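Putative alpha-galactosidase (Bacteroides fragilis, PDB 4NZJ) probably hydrolyses terminal, non-reducing alpha-D-galactose residues in alpha-D-galactosides, as alpha-galactosidases of glycoside hydrolase family 27 do. Local coordinates at residues D281-D286 with G295-L300; H400-V405 with F418-S423; P424-L429 with E458-L463; C444-L449 with Q467-I472. All coordinates share one frame; numbering follows the deposited sequence.

Interaction 1 (D281-D286 with G295-L300); sequences DIWYRD and GILNIL
Leu297 lies over one face of the Trp283 indole, its CD1 3.9 Å from the centroid of the five-membered ring in a CH-pi contact, while its CD2 packs against the six-membered half at CZ2. At the ring edge Ile296 CD1 meets Trp283 CE3 at 4.0 Å. Trp283 sets out away from the helix at CB; with CG anti to the backbone N (chi1 -170°), the indole turns back to meet both side chains, each crossing it at a slant. The amide of Asn298 does two jobs. Its OD1 accepts from Arg285 N at 2.8 Å, the donor standing 37° out of the amide carbonyl plane, and its ND2 sits over a face of the Tyr284 ring, 3.4 Å from Tyr284 CE2, the two planes turned 52° apart. Behind these side chains the backbones fix the first turn of the helix. Ile282 O receives Ile296 N at 3.0 Å, Trp283 O receives Leu297 N at 2.9 Å, and Arg285 O receives Gly295 N. The N-H groups of Ile296 and Leu297, in the first turn and without partners inside the helix, are thereby satisfied by the preceding loop, as is that of the N-cap Gly295. Gly295 also packs its CA close against Ile282 O. Further out, Arg285 NH1 is held by the carbonyls of Gly291 and Leu293, and Tyr466 meets the Trp283 ring edge-to-face. The loop follows barrel strand 272-274; from helix 296-303, Ile296 and Leu300 touch helix 341-353, while Leu297 and Leu300 touch Phe418 of strand 413-419.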
# COMPACT_ATOMS: atom_id res chain seq x y z
N ASP A 281 10.33 11.91 -8.39
CA ASP A 281 10.28 11.11 -9.61
C ASP A 281 11.66 11.15 -10.25
O ASP A 281 11.89 11.80 -11.27
CB ASP A 281 9.18 11.68 -10.52
CG ASP A 281 9.01 10.91 -11.82
OD1 ASP A 281 9.40 9.73 -11.89
OD2 ASP A 281 8.48 11.52 -12.77
N ILE A 282 12.60 10.44 -9.63
CA ILE A 282 14.00 10.51 -10.00
C ILE A 282 14.74 9.29 -9.41
O ILE A 282 14.39 8.81 -8.34
CB ILE A 282 14.63 11.84 -9.54
CG1 ILE A 282 16.04 12.01 -10.10
CG2 ILE A 282 14.61 11.96 -8.02
CD1 ILE A 282 16.57 13.43 -10.03
N TRP A 283 15.72 8.79 -10.15
CA TRP A 283 16.40 7.55 -9.80
C TRP A 283 17.34 7.77 -8.62
O TRP A 283 17.32 7.01 -7.65
CB TRP A 283 17.15 7.03 -11.01
CG TRP A 283 17.72 5.65 -10.92
CD1 TRP A 283 19.03 5.32 -11.08
CD2 TRP A 283 17.01 4.43 -10.70
NE1 TRP A 283 19.18 3.96 -10.96
CE2 TRP A 283 17.96 3.39 -10.74
CE3 TRP A 283 15.67 4.11 -10.49
CZ2 TRP A 283 17.61 2.05 -10.56
CZ3 TRP A 283 15.32 2.77 -10.31
CH2 TRP A 283 16.29 1.76 -10.34
N TYR A 284 18.16 8.81 -8.72
CA TYR A 284 19.14 9.13 -7.68
C TYR A 284 19.10 10.62 -7.36
O TYR A 284 19.25 11.44 -8.25
CB TYR A 284 20.55 8.75 -8.10
CG TYR A 284 21.59 9.10 -7.05
CD1 TYR A 284 22.16 10.37 -7.01
CD2 TYR A 284 21.95 8.18 -6.08
CE1 TYR A 284 23.09 10.71 -6.04
CE2 TYR A 284 22.88 8.51 -5.10
CZ TYR A 284 23.44 9.78 -5.08
OH TYR A 284 24.37 10.12 -4.12
N ARG A 285 18.89 10.93 -6.08
CA ARG A 285 19.09 12.28 -5.56
C ARG A 285 19.20 12.18 -4.05
O ARG A 285 18.30 11.67 -3.40
CB ARG A 285 17.91 13.19 -5.93
CG ARG A 285 18.17 14.66 -5.60
CD ARG A 285 17.05 15.55 -6.12
NE ARG A 285 17.36 16.97 -5.97
CZ ARG A 285 17.24 17.66 -4.84
NH1 ARG A 285 16.81 17.09 -3.72
NH2 ARG A 285 17.56 18.95 -4.83
N ASP A 286 20.31 12.66 -3.49
CA ASP A 286 20.47 12.60 -2.04
C ASP A 286 19.84 13.83 -1.41
O ASP A 286 20.47 14.87 -1.28
CB ASP A 286 21.95 12.50 -1.65
CG ASP A 286 22.14 12.31 -0.15
OD1 ASP A 286 21.13 12.21 0.57
OD2 ASP A 286 23.31 12.25 0.28
N GLY A 295 15.81 10.44 -4.31
CA GLY A 295 15.64 9.47 -5.39
C GLY A 295 15.25 8.10 -4.88
O GLY A 295 15.38 7.79 -3.69
N ILE A 296 14.78 7.27 -5.80
CA ILE A 296 14.37 5.90 -5.49
C ILE A 296 15.52 5.14 -4.84
O ILE A 296 15.32 4.48 -3.82
CB ILE A 296 13.93 5.18 -6.79
CG1 ILE A 296 12.60 5.77 -7.30
CG2 ILE A 296 13.79 3.67 -6.56
CD1 ILE A 296 12.35 5.55 -8.77
N LEU A 297 16.71 5.23 -5.42
CA LEU A 297 17.88 4.51 -4.88
C LEU A 297 18.18 4.95 -3.46
O LEU A 297 18.58 4.14 -2.62
CB LEU A 297 19.12 4.73 -5.75
CG LEU A 297 19.09 4.09 -7.14
CD1 LEU A 297 20.46 4.22 -7.78
CD2 LEU A 297 18.66 2.63 -7.06
N ASN A 298 18.00 6.23 -3.19
CA ASN A 298 18.35 6.79 -1.89
C ASN A 298 17.42 6.31 -0.80
O ASN A 298 17.84 6.04 0.33
CB ASN A 298 18.35 8.31 -1.99
CG ASN A 298 19.19 8.79 -3.15
OD1 ASN A 298 18.72 8.81 -4.29
ND2 ASN A 298 20.43 9.11 -2.88
N ILE A 299 16.14 6.15 -1.14
CA ILE A 299 15.17 5.65 -0.19
C ILE A 299 15.40 4.15 0.08
O ILE A 299 15.22 3.70 1.20
CB ILE A 299 13.73 5.99 -0.61
CG1 ILE A 299 13.51 7.50 -0.41
CG2 ILE A 299 12.72 5.19 0.19
CD1 ILE A 299 12.18 8.04 -0.86
N LEU A 300 15.84 3.41 -0.94
CA LEU A 300 16.24 2.01 -0.74
C LEU A 300 17.33 1.88 0.32
O LEU A 300 17.27 1.00 1.17
CB LEU A 300 16.74 1.37 -2.04
CG LEU A 300 15.67 1.09 -3.09
CD1 LEU A 300 16.33 0.59 -4.37
CD2 LEU A 300 14.65 0.09 -2.57

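Interaction 2 (H400-V405 with F418-S423); sequences HYDIWV and FNRASS
Arg420 and Asp402 form the charged core of this contact. Arg420 NH2 donates to Asp402 OD1 at 2.7 Å with an angle of 170°; OD1 lies in the guanidinium plane and is itself met from its anti side, well out of the carboxylate plane. Arg420 NE adds a weak bond to the same oxygen. A bend at chi3 (-78°) folds the arginine chain back to reach it, and carboxylate and guanidinium planes stand 43° apart. The carbonyls of Ser398 and Asp399 hold NH2 and NH1 further. The other carboxylate oxygen, OD2, accepts from Trp404 NE1 at 3.0 Å, and both oxygens of this buried group are thus engaged. Backbone bonds pair the strands: Asp402 N gives to Phe418 O at 2.8 Å and Phe418 N returns to Asp402 O, while Arg420 N reaches His400 O where the strand gives way to a turn. In that turn Asn419 OD1 accepts from Ala421 N, an Asx turn, and ND2 donates to Ser423 O at 2.9 Å. Packing is lighter: Asp402 and Phe418 run side by side, the carboxylate oxygen OD2 at the ring edge 3.5 Å from Phe418 CD2, and the Ala421 methyl rests near His400 ND1. With Tyr401 opposite Asn419 as a non-hydrogen-bonded pair and Asp402 opposite Phe418 as a hydrogen-bonded one, this is the open end of the beta hairpin 401-407/413-419 in the C-terminal beta-sandwich domain.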
# COMPACT_ATOMS: atom_id res chain seq x y z
N HIS A 400 27.56 -3.51 -8.09
CA HIS A 400 26.59 -3.19 -9.14
C HIS A 400 25.17 -3.66 -8.89
O HIS A 400 24.23 -3.15 -9.50
CB HIS A 400 27.08 -3.77 -10.47
CG HIS A 400 28.46 -3.35 -10.84
ND1 HIS A 400 28.79 -2.05 -11.14
CD2 HIS A 400 29.61 -4.07 -10.95
CE1 HIS A 400 30.08 -1.98 -11.43
NE2 HIS A 400 30.60 -3.19 -11.32
N TYR A 401 24.99 -4.63 -7.99
CA TYR A 401 23.67 -5.22 -7.78
C TYR A 401 23.37 -5.58 -6.32
O TYR A 401 24.29 -5.80 -5.52
CB TYR A 401 23.49 -6.46 -8.68
CG TYR A 401 24.39 -7.64 -8.36
CD1 TYR A 401 24.05 -8.55 -7.37
CD2 TYR A 401 25.55 -7.87 -9.09
CE1 TYR A 401 24.85 -9.63 -7.08
CE2 TYR A 401 26.36 -8.96 -8.81
CZ TYR A 401 26.01 -9.83 -7.81
OH TYR A 401 26.81 -10.92 -7.53
N ASP A 402 22.08 -5.64 -6.02
CA ASP A 402 21.58 -6.08 -4.74
C ASP A 402 20.95 -7.46 -4.89
O ASP A 402 20.38 -7.78 -5.94
CB ASP A 402 20.42 -5.22 -4.23
CG ASP A 402 20.80 -3.79 -3.93
OD1 ASP A 402 22.00 -3.48 -3.83
OD2 ASP A 402 19.84 -3.01 -3.77
N ILE A 403 21.01 -8.24 -3.81
CA ILE A 403 20.17 -9.42 -3.65
C ILE A 403 19.29 -9.19 -2.43
O ILE A 403 19.80 -9.03 -1.32
CB ILE A 403 21.01 -10.69 -3.40
CG1 ILE A 403 21.95 -10.96 -4.57
CG2 ILE A 403 20.10 -11.90 -3.18
CD1 ILE A 403 21.25 -11.14 -5.89
N TRP A 404 17.97 -9.13 -2.64
CA TRP A 404 17.00 -8.96 -1.56
C TRP A 404 16.27 -10.28 -1.37
O TRP A 404 15.96 -10.97 -2.34
CB TRP A 404 15.99 -7.89 -1.91
CG TRP A 404 16.52 -6.50 -2.02
CD1 TRP A 404 17.25 -5.98 -3.05
CD2 TRP A 404 16.32 -5.43 -1.09
NE1 TRP A 404 17.54 -4.65 -2.81
CE2 TRP A 404 16.97 -4.29 -1.61
CE3 TRP A 404 15.65 -5.33 0.13
CZ2 TRP A 404 16.98 -3.06 -0.95
CZ3 TRP A 404 15.66 -4.10 0.80
CH2 TRP A 404 16.32 -2.99 0.25
N VAL A 405 15.97 -10.62 -0.12
CA VAL A 405 15.38 -11.92 0.21
C VAL A 405 14.21 -11.74 1.16
O VAL A 405 14.35 -11.11 2.22
CB VAL A 405 16.42 -12.85 0.86
CG1 VAL A 405 15.81 -14.21 1.14
CG2 VAL A 405 17.64 -12.97 -0.04
N PHE A 418 18.68 -7.23 -8.22
CA PHE A 418 18.45 -5.88 -8.69
C PHE A 418 19.74 -5.23 -9.15
O PHE A 418 20.66 -5.02 -8.37
CB PHE A 418 17.81 -5.06 -7.57
CG PHE A 418 17.76 -3.58 -7.83
CD1 PHE A 418 17.31 -3.08 -9.05
CD2 PHE A 418 18.15 -2.67 -6.84
CE1 PHE A 418 17.25 -1.72 -9.28
CE2 PHE A 418 18.10 -1.31 -7.07
CZ PHE A 418 17.65 -0.83 -8.29
N ASN A 419 19.79 -4.95 -10.45
CA ASN A 419 20.91 -4.27 -11.06
C ASN A 419 20.76 -2.76 -10.92
O ASN A 419 19.92 -2.16 -11.58
CB ASN A 419 21.00 -4.66 -12.54
CG ASN A 419 22.19 -4.03 -13.24
OD1 ASN A 419 23.13 -3.58 -12.59
ND2 ASN A 419 22.15 -4.03 -14.57
N ARG A 420 21.57 -2.15 -10.06
CA ARG A 420 21.60 -0.69 -9.91
C ARG A 420 22.24 -0.00 -11.11
O ARG A 420 21.91 1.15 -11.40
CB ARG A 420 22.42 -0.30 -8.68
CG ARG A 420 21.61 0.19 -7.52
CD ARG A 420 22.52 0.43 -6.33
NE ARG A 420 22.85 -0.85 -5.70
CZ ARG A 420 24.04 -1.45 -5.72
NH1 ARG A 420 25.10 -0.91 -6.32
NH2 ARG A 420 24.18 -2.62 -5.11
N ALA A 421 23.15 -0.70 -11.77
CA ALA A 421 24.05 -0.11 -12.75
C ALA A 421 23.39 0.23 -14.08
O ALA A 421 22.34 -0.30 -14.44
CB ALA A 421 25.24 -1.02 -12.98
N SER A 422 24.06 1.11 -14.81
CA SER A 422 23.62 1.58 -16.11
C SER A 422 24.05 0.65 -17.24
O SER A 422 23.77 0.93 -18.40
CB SER A 422 24.18 2.98 -16.35
OG SER A 422 25.59 2.96 -16.26
N SER A 423 24.74 -0.44 -16.91
CA SER A 423 25.14 -1.45 -17.89
C SER A 423 24.56 -2.80 -17.50
O SER A 423 24.24 -3.02 -16.33
CB SER A 423 26.66 -1.54 -17.97
OG SER A 423 27.21 -1.98 -16.75

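Interaction 3 (P424-L429 with E458-L463)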
# COMPACT_ATOMS: atom_id res chain seq x y z
N PRO A 424 24.45 -3.73 -18.47
CA PRO A 424 23.95 -5.05 -18.11
C PRO A 424 24.88 -5.77 -17.14
O PRO A 424 26.09 -5.57 -17.18
CB PRO A 424 23.90 -5.81 -19.45
CG PRO A 424 24.13 -4.80 -20.52
CD PRO A 424 24.83 -3.63 -19.89
N GLN A 425 24.29 -6.58 -16.28
CA GLN A 425 25.05 -7.34 -15.30
C GLN A 425 24.49 -8.74 -15.23
O GLN A 425 23.28 -8.95 -15.42
CB GLN A 425 24.94 -6.67 -13.92
CG GLN A 425 25.50 -5.25 -13.85
CD GLN A 425 27.00 -5.18 -14.01
OE1 GLN A 425 27.73 -6.06 -13.55
NE2 GLN A 425 27.48 -4.13 -14.67
N THR A 426 25.36 -9.70 -14.95
CA THR A 426 24.97 -11.09 -14.77
C THR A 426 25.17 -11.45 -13.30
O THR A 426 26.22 -11.18 -12.72
CB THR A 426 25.80 -12.03 -15.66
OG1 THR A 426 25.59 -11.68 -17.04
CG2 THR A 426 25.40 -13.49 -15.44
N VAL A 427 24.14 -12.05 -12.71
CA VAL A 427 24.22 -12.56 -11.35
C VAL A 427 24.09 -14.08 -11.40
O VAL A 427 23.16 -14.60 -12.01
CB VAL A 427 23.10 -11.98 -10.46
CG1 VAL A 427 23.18 -12.54 -9.05
CG2 VAL A 427 23.18 -10.46 -10.45
N ILE A 428 25.04 -14.78 -10.79
CA ILE A 428 24.97 -16.24 -10.71
C ILE A 428 24.52 -16.63 -9.30
O ILE A 428 25.28 -16.52 -8.34
CB ILE A 428 26.33 -16.90 -11.02
CG1 ILE A 428 26.84 -16.45 -12.39
CG2 ILE A 428 26.20 -18.42 -10.98
CD1 ILE A 428 28.26 -16.87 -12.69
N LEU A 429 23.27 -17.05 -9.19
CA LEU A 429 22.76 -17.55 -7.92
C LEU A 429 23.18 -19.01 -7.78
O LEU A 429 23.04 -19.79 -8.71
CB LEU A 429 21.23 -17.43 -7.85
CG LEU A 429 20.65 -16.01 -7.92
CD1 LEU A 429 19.13 -16.07 -7.97
CD2 LEU A 429 21.12 -15.18 -6.74
N GLU A 458 22.39 -24.04 -9.63
CA GLU A 458 22.84 -22.74 -10.12
C GLU A 458 21.76 -22.11 -10.99
O GLU A 458 21.05 -22.81 -11.71
CB GLU A 458 24.12 -22.93 -10.93
CG GLU A 458 24.68 -21.68 -11.58
CD GLU A 458 26.00 -21.94 -12.29
OE1 GLU A 458 27.00 -22.22 -11.59
OE2 GLU A 458 26.03 -21.88 -13.54
N LEU A 459 21.64 -20.79 -10.92
CA LEU A 459 20.73 -20.05 -11.78
C LEU A 459 21.43 -18.79 -12.29
O LEU A 459 21.83 -17.93 -11.50
CB LEU A 459 19.44 -19.69 -11.04
CG LEU A 459 18.38 -18.93 -11.84
CD1 LEU A 459 17.88 -19.76 -13.01
CD2 LEU A 459 17.23 -18.54 -10.93
N ILE A 460 21.58 -18.71 -13.61
CA ILE A 460 22.18 -17.54 -14.24
C ILE A 460 21.09 -16.49 -14.46
O ILE A 460 20.09 -16.75 -15.13
CB ILE A 460 22.84 -17.91 -15.59
CG1 ILE A 460 23.95 -18.94 -15.37
CG2 ILE A 460 23.41 -16.66 -16.26
CD1 ILE A 460 24.59 -19.45 -16.65
N VAL A 461 21.28 -15.32 -13.87
CA VAL A 461 20.33 -14.23 -13.97
C VAL A 461 20.94 -13.09 -14.78
O VAL A 461 21.93 -12.48 -14.35
CB VAL A 461 19.93 -13.72 -12.57
CG1 VAL A 461 18.97 -12.55 -12.66
CG2 VAL A 461 19.35 -14.86 -11.74
N LYS A 462 20.37 -12.83 -15.95
CA LYS A 462 20.85 -11.79 -16.85
C LYS A 462 19.99 -10.55 -16.67
O LYS A 462 18.77 -10.60 -16.85
CB LYS A 462 20.77 -12.26 -18.31
CG LYS A 462 21.71 -13.40 -18.65
CD LYS A 462 23.16 -12.96 -18.55
CE LYS A 462 24.09 -13.95 -19.23
NZ LYS A 462 25.51 -13.49 -19.17
N LEU A 463 20.61 -9.43 -16.30
CA LEU A 463 19.89 -8.20 -16.01
C LEU A 463 20.27 -7.08 -16.97
O LEU A 463 21.44 -6.82 -17.20
CB LEU A 463 20.18 -7.76 -14.57
CG LEU A 463 19.78 -8.75 -13.47
CD1 LEU A 463 20.34 -8.34 -12.11
CD2 LEU A 463 18.26 -8.89 -13.40
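Val427 O accepts Val461 N at 2.7 Å, and Val427 N answers to Val461 O at 2.8 Å, making the central hydrogen-bonded pair of two antiparallel strands. The same reciprocal bonding joins Gln425 to Leu463 and Leu429 to Leu459, while Thr426 faces Lys462 and Ile428 faces Ile460 as non-hydrogen-bonded pairs. On the face carrying Val427, Leu429, Val461 and Leu463 the contact is diagonal as well as direct: Val427 CG2 touches Leu463 CD1 at 3.9 Å, and Leu429 CD1 meets Val461 CG2 at 4.0 Å. This two-stranded sheet packs that apolar face on strands 401-407, 413-419 and 468-473, one layer against the other in the C-terminal beta sandwich; Val427 lies on Tyr401 and Ile403, Val461 on Cys417 and Tyr471. The reverse face, with Thr426, Ile428, Ile460 and Lys462, is largely exposed. Here, in one of its two conformers, Lys462, bent at chi2 (-66°), swings its chain across the strand boundary and brings NZ to Thr426 OG1, a hydrogen bond of 2.8 Å. The Thr426 methyl, CG2, meets CG2 of Ile460 in one conformer of the isoleucine, and at the far end Ile428 CG2 lies against Glu458 CG at 3.6 Å, the extended glutamate chain crossing it at a slant.

Interaction 4 (C444-L449 with Q467-I472); sequences CLDNHL and QCKVYI
Cys444, in one of its two conformers, brings its SG to the edge of the Tyr471 ring, in the ring plane, 3.5 Å from Tyr471 CD2 and 4.7 Å from the ring centroid: a sulfur-aromatic contact approached edge-on, 85° off the normal. The two residues form an antiparallel non-hydrogen-bonded pair, their side chains on one face of the sheet. Leu445, just past the end of the strand, donates its backbone N to Val470 O at 3.1 Å. Its branches divide, CD2 against Val470 CG1 at 4.0 Å and CD1 against Ile472 CG1, while helix 378-384 packs on the same side chain. At Asp446 the chain has turned away and a water fills in. It takes the N-H of Asp446 and donates to Val470 O at 2.8 Å, lying over one face of the Tyr471 ring. In one of two Asp446 conformers, CG sits between the backbone N and carbonyl carbon (chi1 66°), and OD2 accepts from the same water at 2.7 Å. Beyond it, Asn447 OD1 accepts from Leu449 N in an Asx turn that leads into strand 449-452. Val470 O thus has two donors, a direct amide and a water, and the water keeps the turn linked to strand 468-473 where direct pairing ends.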
# COMPACT_ATOMS: atom_id res chain seq x y z
N CYS A 444 9.99 -18.54 -11.74
CA CYS A 444 10.54 -17.32 -12.32
C CYS A 444 9.41 -16.37 -12.71
O CYS A 444 8.54 -16.70 -13.52
CB CYS A 444 11.40 -17.66 -13.55
SG CYS A 444 12.74 -18.84 -13.23
N LEU A 445 9.41 -15.18 -12.11
CA LEU A 445 8.36 -14.20 -12.41
C LEU A 445 8.48 -13.60 -13.81
O LEU A 445 7.48 -13.15 -14.37
CB LEU A 445 8.33 -13.09 -11.36
CG LEU A 445 7.55 -13.36 -10.08
CD1 LEU A 445 8.25 -14.37 -9.19
CD2 LEU A 445 7.33 -12.06 -9.33
N ASP A 446 9.69 -13.58 -14.37
CA ASP A 446 9.93 -12.98 -15.68
C ASP A 446 9.14 -13.68 -16.79
O ASP A 446 8.61 -13.03 -17.69
CB ASP A 446 11.44 -12.94 -16.02
CG ASP A 446 12.05 -14.33 -16.20
OD1 ASP A 446 11.76 -14.99 -17.22
OD2 ASP A 446 12.85 -14.76 -15.34
N ASN A 447 9.07 -15.01 -16.71
CA ASN A 447 8.37 -15.81 -17.73
C ASN A 447 7.26 -16.73 -17.18
O ASN A 447 6.68 -17.50 -17.94
CB ASN A 447 9.39 -16.63 -18.53
CG ASN A 447 10.26 -17.52 -17.66
OD1 ASN A 447 9.88 -17.90 -16.56
ND2 ASN A 447 11.45 -17.85 -18.15
N HIS A 448 7.00 -16.64 -15.88
CA HIS A 448 5.92 -17.39 -15.21
C HIS A 448 6.11 -18.91 -15.27
O HIS A 448 5.14 -19.67 -15.26
CB HIS A 448 4.55 -16.98 -15.76
CG HIS A 448 4.30 -15.51 -15.70
ND1 HIS A 448 4.67 -14.65 -16.71
CD2 HIS A 448 3.74 -14.74 -14.74
CE1 HIS A 448 4.35 -13.41 -16.37
NE2 HIS A 448 3.78 -13.44 -15.18
N LEU A 449 7.37 -19.34 -15.33
CA LEU A 449 7.69 -20.76 -15.45
C LEU A 449 8.24 -21.31 -14.14
O LEU A 449 8.91 -20.60 -13.39
CB LEU A 449 8.71 -20.99 -16.56
CG LEU A 449 8.26 -20.64 -17.98
CD1 LEU A 449 9.41 -20.83 -18.96
CD2 LEU A 449 7.05 -21.48 -18.39
N GLN A 467 17.52 -3.25 -14.11
CA GLN A 467 16.49 -4.28 -14.06
C GLN A 467 16.51 -5.08 -12.75
O GLN A 467 17.57 -5.37 -12.19
CB GLN A 467 16.63 -5.26 -15.23
CG GLN A 467 15.53 -6.32 -15.26
CD GLN A 467 15.54 -7.14 -16.53
OE1 GLN A 467 16.58 -7.37 -17.14
NE2 GLN A 467 14.35 -7.60 -16.94
N CYS A 468 15.31 -5.45 -12.30
CA CYS A 468 15.13 -6.31 -11.16
C CYS A 468 14.36 -7.54 -11.62
O CYS A 468 13.25 -7.41 -12.14
CB CYS A 468 14.34 -5.58 -10.09
SG CYS A 468 14.13 -6.51 -8.56
N LYS A 469 14.97 -8.72 -11.48
CA LYS A 469 14.27 -9.98 -11.73
C LYS A 469 14.02 -10.68 -10.41
O LYS A 469 14.88 -10.69 -9.53
CB LYS A 469 15.05 -10.88 -12.68
CG LYS A 469 14.98 -10.43 -14.13
CD LYS A 469 15.73 -11.37 -15.05
CE LYS A 469 15.59 -10.94 -16.50
NZ LYS A 469 16.28 -11.86 -17.43
N VAL A 470 12.83 -11.27 -10.29
CA VAL A 470 12.39 -11.88 -9.05
C VAL A 470 12.08 -13.36 -9.27
O VAL A 470 11.55 -13.77 -10.32
CB VAL A 470 11.16 -11.15 -8.48
CG1 VAL A 470 10.70 -11.79 -7.17
CG2 VAL A 470 11.46 -9.68 -8.29
N TYR A 471 12.43 -14.16 -8.26
CA TYR A 471 12.27 -15.60 -8.27
C TYR A 471 11.71 -16.05 -6.93
O TYR A 471 11.92 -15.38 -5.93
CB TYR A 471 13.63 -16.26 -8.51
CG TYR A 471 14.30 -15.82 -9.78
CD1 TYR A 471 15.07 -14.66 -9.81
CD2 TYR A 471 14.15 -16.53 -10.96
CE1 TYR A 471 15.67 -14.23 -10.98
CE2 TYR A 471 14.75 -16.11 -12.14
CZ TYR A 471 15.51 -14.96 -12.14
OH TYR A 471 16.12 -14.53 -13.29
N ILE A 472 10.99 -17.16 -6.92
CA ILE A 472 10.56 -17.76 -5.66
C ILE A 472 11.17 -19.15 -5.55
O ILE A 472 10.91 -20.03 -6.37
CB ILE A 472 9.02 -17.83 -5.53
CG1 ILE A 472 8.40 -16.44 -5.70
CG2 ILE A 472 8.64 -18.42 -4.17
CD1 ILE A 472 6.89 -16.43 -5.66
O HOH W 1 12.35 -13.68 -12.97

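How the interactions relate
Interactions 2, 3 and 4 belong to the C-terminal beta sandwich, and interaction 1 to the catalytic barrel domain. Phe418 bridges the two: its CZ lies 3.6 Å from Trp283 CH2 and 3.8 Å from Leu297 CD2, although the centres of interactions 1 and 2 are about 14 Å apart. Strands 413-419 and 468-473 are neighbours in one sheet, where Asn419 N and Gln467 O, 2.9 Å apart, probably bond, tying interaction 2 to interaction 4. Interaction 3 faces both from the other layer: Val427 CG2 touches Tyr401 CG at 3.7 Å, and Val461 CG1 touches Tyr471 OH at 3.5 Å. Interactions 1 and 3 do not touch, their nearest atoms being about 11 Å apart.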